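Local coordinates for putative laminarinase (Phanerochaete chrysosporium, PDB 2W39), which probably hydrolyses beta-glucans such as laminarin and lichenin, as a secreted family 16 glycoside hydrolase of a white-rot fungus, at residues A[21-26]-A[31-36]; A[86-91]-A[201-206]; A[126-131]-A[185-190]. All blocks are in the same frame, centred on the assembly; numbering follows the deposited sequence.

Interaction 1. Residues A[21-26]-A[31-36]; sequences EAIADP and VNYVDQ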
# COMPACT_ATOMS: atom_id res chain seq x y z
N GLU A 21 -13.14 -3.16 -6.16
CA GLU A 21 -12.89 -3.34 -7.58
C GLU A 21 -12.90 -4.83 -7.90
O GLU A 21 -11.98 -5.56 -7.52
CB GLU A 21 -11.55 -2.74 -7.95
CG GLU A 21 -11.43 -1.24 -7.69
CD GLU A 21 -10.15 -0.72 -8.28
OE1 GLU A 21 -9.13 -0.65 -7.56
OE2 GLU A 21 -10.17 -0.39 -9.50
N ALA A 22 -13.95 -5.28 -8.59
CA ALA A 22 -14.05 -6.68 -9.00
C ALA A 22 -13.48 -6.76 -10.40
O ALA A 22 -14.20 -6.77 -11.41
CB ALA A 22 -15.49 -7.12 -8.96
N ILE A 23 -12.15 -6.81 -10.47
CA ILE A 23 -11.41 -6.71 -11.71
C ILE A 23 -10.44 -7.86 -11.82
O ILE A 23 -9.97 -8.38 -10.80
CB ILE A 23 -10.65 -5.35 -11.83
CG1 ILE A 23 -9.59 -5.18 -10.72
CG2 ILE A 23 -11.64 -4.19 -11.85
CD1 ILE A 23 -8.72 -3.95 -10.88
N ALA A 24 -10.13 -8.26 -13.05
CA ALA A 24 -8.97 -9.10 -13.29
C ALA A 24 -7.75 -8.38 -12.75
O ALA A 24 -7.58 -7.17 -12.97
CB ALA A 24 -8.81 -9.39 -14.77
N ASP A 25 -6.89 -9.08 -12.03
CA ASP A 25 -5.76 -8.42 -11.39
C ASP A 25 -4.81 -7.84 -12.44
O ASP A 25 -4.24 -8.59 -13.25
CB ASP A 25 -5.00 -9.39 -10.49
CG ASP A 25 -3.88 -8.70 -9.74
OD1 ASP A 25 -3.97 -7.46 -9.62
OD2 ASP A 25 -2.91 -9.39 -9.31
N PRO A 26 -4.58 -6.51 -12.44
CA PRO A 26 -3.60 -5.96 -13.38
C PRO A 26 -2.19 -6.56 -13.20
O PRO A 26 -1.42 -6.58 -14.16
CB PRO A 26 -3.63 -4.46 -13.07
CG PRO A 26 -4.98 -4.24 -12.49
CD PRO A 26 -5.24 -5.45 -11.66
N VAL A 31 -5.46 -14.52 -7.75
CA VAL A 31 -6.43 -13.81 -6.91
C VAL A 31 -7.74 -13.71 -7.64
O VAL A 31 -7.79 -13.59 -8.87
CB VAL A 31 -5.89 -12.39 -6.55
CG1 VAL A 31 -5.87 -11.43 -7.76
CG2 VAL A 31 -6.72 -11.77 -5.41
N ASN A 32 -8.83 -13.73 -6.88
CA ASN A 32 -10.16 -13.42 -7.38
C ASN A 32 -10.67 -12.23 -6.58
O ASN A 32 -11.08 -12.39 -5.42
CB ASN A 32 -11.09 -14.62 -7.24
CG ASN A 32 -12.43 -14.37 -7.88
OD1 ASN A 32 -12.51 -14.02 -9.05
ND2 ASN A 32 -13.49 -14.53 -7.10
N TYR A 33 -10.60 -11.05 -7.18
CA TYR A 33 -11.05 -9.84 -6.51
C TYR A 33 -12.57 -9.76 -6.58
O TYR A 33 -13.14 -9.68 -7.67
CB TYR A 33 -10.43 -8.63 -7.20
CG TYR A 33 -9.02 -8.29 -6.79
CD1 TYR A 33 -8.62 -8.31 -5.45
CD2 TYR A 33 -8.10 -7.85 -7.75
CE1 TYR A 33 -7.31 -7.93 -5.08
CE2 TYR A 33 -6.81 -7.46 -7.38
CZ TYR A 33 -6.44 -7.47 -6.05
OH TYR A 33 -5.19 -7.06 -5.63
N VAL A 34 -13.20 -9.78 -5.42
CA VAL A 34 -14.66 -9.80 -5.34
C VAL A 34 -15.23 -8.42 -5.12
O VAL A 34 -14.55 -7.51 -4.64
CB VAL A 34 -15.14 -10.79 -4.25
CG1 VAL A 34 -14.66 -12.21 -4.58
CG2 VAL A 34 -14.69 -10.36 -2.86
N ASP A 35 -16.49 -8.23 -5.49
CA ASP A 35 -17.16 -6.97 -5.27
C ASP A 35 -17.56 -6.79 -3.80
O ASP A 35 -17.36 -7.68 -2.97
CB ASP A 35 -18.34 -6.75 -6.26
CG ASP A 35 -19.61 -7.47 -5.88
OD1 ASP A 35 -20.62 -7.17 -6.55
OD2 ASP A 35 -19.62 -8.32 -4.98
N GLN A 36 -18.12 -5.64 -3.48
CA GLN A 36 -18.41 -5.32 -2.11
C GLN A 36 -19.44 -6.27 -1.49
O GLN A 36 -19.25 -6.74 -0.36
CB GLN A 36 -18.89 -3.89 -2.04
CG GLN A 36 -19.16 -3.40 -0.68
CD GLN A 36 -18.94 -1.90 -0.62
OE1 GLN A 36 -18.02 -1.34 -1.24
NE2 GLN A 36 -19.80 -1.23 0.13
O HOH W 1 -12.07 -6.30 -4.73
O HOH W 2 -9.80 -10.96 -9.93
O HOH W 3 -3.86 -5.77 -7.56
O HOH W 4 -7.55 -11.83 -11.42
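In the loop that joins strand 18-20 to strand 31-33, the backbone of E21-I23 and the side chain of D25 close round Y33, with waters filling in where direct polar bonds are lacking. A22 comes up to the partner segment: its CA makes a CH...O contact of 3.4 Å with Y33 O and its methyl lies beside the CB of D35. Y33 leaves its backbone with CG anti to the carbonyl carbon (chi1 -82°), which sends the ring along the loop toward D25. I23 O lies at the ring's edge, in its plane, 3.6 Å from Y33 CD2. Further out, D25 OD1 comes to the same edge, its carboxylate turned almost at right angles to the ring (82°). One face carries V31 CG2, while the other methyl, V31 CG1, packs 3.5 Å from D25 CB. Water 3 joins the two polar ends: it donates to D25 OD1 at 2.7 Å and is also bonded to Y33 OH. Between the two backbones, water 2 donates to I23 O at 2.7 Å and accepts from Y33 N at 2.9 Å, and water 4 takes the D25 N-H at 2.9 Å and donates to V31 O. The second carboxylate oxygen, D25 OD2, is gripped by G29 N and by the hydroxyls of T27 and T252, so the group is fixed in rotation and ties the loop to strand 246-253. E21 turns its carboxylate the other way, into a salt bridge with R73. P26 touches a bound glucose, and the D25 side chain stops about 6 Å from the sugar. A water-lined loop held to a sheet edge beside the sugar is consistent with the rim of the sugar-binding cleft of a family 16 beta-sandwich.

Interaction 2. Residues A[86-91]-A[201-206]; sequences VFDVRH and FPRNAG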
# COMPACT_ATOMS: atom_id res chain seq x y z
N VAL A 86 -3.17 9.70 5.86
CA VAL A 86 -2.61 9.06 7.05
C VAL A 86 -3.34 7.75 7.30
O VAL A 86 -4.56 7.73 7.42
CB VAL A 86 -2.74 9.96 8.31
CG1 VAL A 86 -2.05 9.29 9.49
CG2 VAL A 86 -2.13 11.34 8.03
N PHE A 87 -2.57 6.67 7.40
CA PHE A 87 -3.06 5.30 7.57
C PHE A 87 -2.63 4.79 8.93
O PHE A 87 -1.43 4.68 9.19
CB PHE A 87 -2.47 4.37 6.48
CG PHE A 87 -2.77 4.77 5.05
CD1 PHE A 87 -3.71 4.08 4.30
CD2 PHE A 87 -2.10 5.84 4.46
CE1 PHE A 87 -3.98 4.45 2.98
CE2 PHE A 87 -2.38 6.22 3.14
CZ PHE A 87 -3.32 5.54 2.40
N ASP A 88 -3.60 4.51 9.79
CA ASP A 88 -3.34 3.94 11.13
C ASP A 88 -3.63 2.45 11.00
O ASP A 88 -4.79 2.05 10.91
CB ASP A 88 -4.23 4.63 12.18
CG ASP A 88 -3.99 4.12 13.58
OD1 ASP A 88 -3.23 3.16 13.77
OD2 ASP A 88 -4.59 4.70 14.51
N VAL A 89 -2.56 1.65 10.93
CA VAL A 89 -2.66 0.25 10.51
C VAL A 89 -2.21 -0.66 11.65
O VAL A 89 -1.06 -0.61 12.07
CB VAL A 89 -1.79 -0.01 9.27
CG1 VAL A 89 -1.92 -1.47 8.85
CG2 VAL A 89 -2.17 0.93 8.11
N ARG A 90 -3.13 -1.48 12.14
CA ARG A 90 -2.83 -2.43 13.22
C ARG A 90 -2.11 -3.68 12.69
O ARG A 90 -1.31 -4.27 13.41
CB ARG A 90 -4.11 -2.85 13.95
CG ARG A 90 -4.87 -1.67 14.54
CD ARG A 90 -5.99 -2.18 15.47
NE ARG A 90 -6.86 -1.12 15.97
CZ ARG A 90 -8.06 -0.82 15.49
NH1 ARG A 90 -8.57 -1.47 14.44
NH2 ARG A 90 -8.77 0.14 16.06
N HIS A 91 -2.44 -4.10 11.47
CA HIS A 91 -1.98 -5.37 10.92
C HIS A 91 -2.01 -5.25 9.40
O HIS A 91 -2.93 -4.65 8.84
CB HIS A 91 -2.91 -6.50 11.37
CG HIS A 91 -2.38 -7.89 11.19
ND1 HIS A 91 -2.52 -8.60 10.02
CD2 HIS A 91 -1.75 -8.72 12.06
CE1 HIS A 91 -2.00 -9.81 10.18
NE2 HIS A 91 -1.52 -9.90 11.41
N PHE A 201 5.96 5.54 11.14
CA PHE A 201 6.20 5.50 12.59
C PHE A 201 5.66 4.20 13.15
O PHE A 201 4.48 3.92 13.02
CB PHE A 201 5.54 6.68 13.30
CG PHE A 201 6.18 7.99 12.95
CD1 PHE A 201 5.68 8.77 11.93
CD2 PHE A 201 7.34 8.39 13.60
CE1 PHE A 201 6.31 9.96 11.57
CE2 PHE A 201 7.96 9.57 13.26
CZ PHE A 201 7.45 10.35 12.24
N PRO A 202 6.53 3.39 13.77
CA PRO A 202 6.13 2.19 14.51
C PRO A 202 5.06 2.47 15.57
O PRO A 202 5.03 3.57 16.16
CB PRO A 202 7.43 1.74 15.18
CG PRO A 202 8.50 2.21 14.21
CD PRO A 202 8.00 3.56 13.77
N ARG A 203 4.22 1.47 15.84
CA ARG A 203 3.19 1.61 16.86
C ARG A 203 3.72 2.09 18.21
O ARG A 203 3.05 2.86 18.91
CB ARG A 203 2.51 0.26 17.06
CG ARG A 203 1.40 0.24 18.09
CD ARG A 203 0.21 1.12 17.70
NE ARG A 203 -0.30 0.74 16.38
CZ ARG A 203 -1.20 1.42 15.68
NH1 ARG A 203 -1.74 2.55 16.13
NH2 ARG A 203 -1.58 0.96 14.50
N ASN A 204 4.91 1.60 18.56
CA ASN A 204 5.50 1.90 19.86
C ASN A 204 6.48 3.06 19.82
O ASN A 204 7.18 3.32 20.81
CB ASN A 204 6.17 0.64 20.43
CG ASN A 204 7.39 0.22 19.62
OD1 ASN A 204 7.46 0.43 18.41
ND2 ASN A 204 8.38 -0.37 20.30
N ALA A 205 6.49 3.81 18.72
CA ALA A 205 7.40 4.95 18.60
C ALA A 205 7.20 5.97 19.70
O ALA A 205 6.07 6.39 19.96
CB ALA A 205 7.20 5.65 17.25
N GLY A 206 8.29 6.40 20.32
CA GLY A 206 8.21 7.46 21.33
C GLY A 206 8.06 8.83 20.70
O GLY A 206 7.61 9.78 21.37
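R203 reaches from the turn after strand 195-202 to D88 and V89 of strand 83-89. It is the second residue of a type I turn, P202 to A205, and its CB already points at the other segment. CG continues anti to the backbone N (chi1 -180°), but the chain then bends at both chi2 (64°) and chi3, so CG and CD curl round to present the guanidinium end-on. NE turns off to G183 O. The two terminal nitrogens both grip a single oxygen: NH1 bonds to D88 OD1 at 2.9 Å and NH2 to the same D88 OD1 at 2.8 Å, a salt bridge in which the acceptor lies in the guanidinium plane while the carboxylate is twisted 32° from it. NH2 meets that oxygen nearly along its C-O axis, and NH1 comes from the syn side. NH2 also makes a weak bond to V89 O, 2.9 Å away. With a leucine here, D88 would probably be left as a carboxylate without its charged mate, and the carbonyls of V89 and G183 would each lose a donor. NH1 also packs against W186 CZ2, part of a cation-pi contact. R90, at the corner where the chain leaves this strand, sends its own guanidinium to D290 and D50 O, and R90 and H91 together form a classic bulge opposite D290. R203 thus spans W186 of strand 185-191, which lies between strands 83-89 and 195-202 in the sheet, while V89 turns to F179 and H91 to N180 of helix 176-181.

Interaction 3. Residues A[126-131]-A[185-190]; sequences SPNAMT and GWYAME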
# COMPACT_ATOMS: atom_id res chain seq x y z
N SER A 126 10.56 -7.91 4.58
CA SER A 126 10.87 -6.57 5.08
C SER A 126 12.16 -6.08 4.42
O SER A 126 12.96 -6.89 3.95
CB SER A 126 11.06 -6.58 6.60
OG SER A 126 9.82 -6.73 7.27
N PRO A 127 12.37 -4.76 4.38
CA PRO A 127 11.52 -3.65 4.80
C PRO A 127 10.49 -3.23 3.75
O PRO A 127 10.47 -3.71 2.61
CB PRO A 127 12.52 -2.53 5.01
CG PRO A 127 13.52 -2.75 3.93
CD PRO A 127 13.65 -4.25 3.83
N ASN A 128 9.64 -2.30 4.16
CA ASN A 128 8.68 -1.67 3.27
C ASN A 128 9.39 -0.93 2.15
O ASN A 128 10.47 -0.38 2.35
CB ASN A 128 7.84 -0.66 4.06
CG ASN A 128 6.69 -0.13 3.25
OD1 ASN A 128 5.89 -0.91 2.75
ND2 ASN A 128 6.61 1.19 3.10
N ALA A 129 8.75 -0.91 1.00
CA ALA A 129 9.21 -0.12 -0.15
C ALA A 129 8.18 0.97 -0.45
O ALA A 129 6.97 0.69 -0.48
CB ALA A 129 9.40 -1.01 -1.37
N MET A 130 8.66 2.18 -0.71
CA MET A 130 7.86 3.33 -1.09
C MET A 130 8.39 3.78 -2.45
O MET A 130 9.60 3.99 -2.59
CB MET A 130 8.00 4.43 -0.04
CG MET A 130 7.41 3.96 1.31
SD MET A 130 8.34 4.46 2.78
CE MET A 130 9.86 3.52 2.53
N THR A 131 7.52 3.88 -3.45
CA THR A 131 7.96 3.93 -4.84
C THR A 131 7.04 4.82 -5.65
O THR A 131 5.81 4.79 -5.48
CB THR A 131 7.92 2.51 -5.44
OG1 THR A 131 8.63 1.61 -4.58
CG2 THR A 131 8.53 2.45 -6.81
N GLY A 185 1.53 0.34 12.95
CA GLY A 185 2.02 1.71 13.05
C GLY A 185 1.28 2.60 12.09
O GLY A 185 0.19 2.27 11.61
N TRP A 186 1.88 3.76 11.83
CA TRP A 186 1.26 4.79 11.02
C TRP A 186 2.11 5.05 9.79
O TRP A 186 3.35 5.16 9.87
CB TRP A 186 1.14 6.11 11.77
CG TRP A 186 0.24 6.07 12.97
CD1 TRP A 186 -1.09 6.39 13.00
CD2 TRP A 186 0.61 5.73 14.31
NE1 TRP A 186 -1.57 6.26 14.28
CE2 TRP A 186 -0.55 5.86 15.10
CE3 TRP A 186 1.81 5.32 14.92
CZ2 TRP A 186 -0.56 5.62 16.48
CZ3 TRP A 186 1.81 5.08 16.30
CH2 TRP A 186 0.62 5.23 17.07
N TYR A 187 1.44 5.12 8.64
CA TYR A 187 2.06 5.61 7.40
C TYR A 187 1.37 6.90 7.03
O TYR A 187 0.13 6.96 7.00
CB TYR A 187 1.90 4.59 6.28
CG TYR A 187 3.01 3.56 6.27
CD1 TYR A 187 2.87 2.33 6.93
CD2 TYR A 187 4.21 3.83 5.61
CE1 TYR A 187 3.92 1.39 6.90
CE2 TYR A 187 5.26 2.92 5.61
CZ TYR A 187 5.10 1.71 6.26
OH TYR A 187 6.17 0.85 6.23
N ALA A 188 2.15 7.93 6.70
CA ALA A 188 1.60 9.20 6.25
C ALA A 188 2.29 9.59 4.95
O ALA A 188 3.51 9.40 4.81
CB ALA A 188 1.79 10.28 7.30
N MET A 189 1.53 10.13 4.02
CA MET A 189 2.08 10.55 2.73
C MET A 189 1.60 11.96 2.46
O MET A 189 0.39 12.21 2.50
CB MET A 189 1.64 9.57 1.63
CG MET A 189 2.27 9.77 0.25
SD MET A 189 1.66 11.22 -0.65
CE MET A 189 -0.06 10.79 -0.89
N GLU A 190 2.54 12.88 2.24
CA GLU A 190 2.25 14.24 1.81
C GLU A 190 2.65 14.40 0.35
O GLU A 190 3.79 14.13 -0.02
CB GLU A 190 2.99 15.27 2.68
CG GLU A 190 2.76 16.71 2.21
CD GLU A 190 3.52 17.75 3.00
OE1 GLU A 190 4.44 17.39 3.74
OE2 GLU A 190 3.19 18.96 2.83
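The phenol oxygen of Y187 is pressed against the side chain of N128 while its proton goes to S174 O. N128 CB lies only 3.1 Å from Y187 OH, a tight carbon-to-oxygen contact. N128 ND2 is 3.2 Å from the same OH, but the angle is too poor for a hydrogen bond, and the amide nitrogen also comes within 3.3 Å of Y187 CE2, obliquely to the ring. The two side chains come from opposite directions and their flat groups are turned 59° from each other. What holds the amide is its bonding to strand 115-120: ND2 donates to I118 O and OD1 accepts from E120 N. N128 CG stands anti to the backbone N (chi1 -171°), which carries the amide toward that strand and up to the phenol end of Y187. Both amide atoms are thus satisfied in a buried place, and the group can hardly flip without setting a donor against E120 N and an acceptor against I118 O. S174 serves twice, since its OG also bonds to N128 N. A second, looser contact comes from M130, whose SD lies at the edge of the Y187 ring, near its plane and 4.5 Å from CE2. F200 meets the ring of Y187 with its own plane inclined by about 30°, and I119 packs on the tyrosine as well. M130 touches V198, so it too reaches the sheet that holds strand 185-191. E120 lines the sugar pocket, so N128, bonded to its backbone N, probably belongs to a second shell. Strands set apart like these, 10.0 Å between M130 CA and M189 CA, with such residues interleaved between them, are what the interior of a face-to-face beta-sandwich looks like.

Overall arrangement
From the N terminus, interaction 1 comes first and closes a short loop, with only four residues between 21-26 and 31-36, along strand 69-76 of the mixed sheet. The chain then opens interaction 2 at 86-91 and does not close it until 201-206. Interaction 3, from 126-131 to 185-190, is nested inside that long loop. Interactions 2 and 3 meet through strand 185-191, which lies between strands 83-89 and 195-202, and their centres are about 10 Å apart. Interaction 2 bridges within the antiparallel sheet, whereas interaction 3 joins it to the mixed sheet. Interaction 1, about 28 Å from interaction 2 between centres, lies across the chain's centre from it.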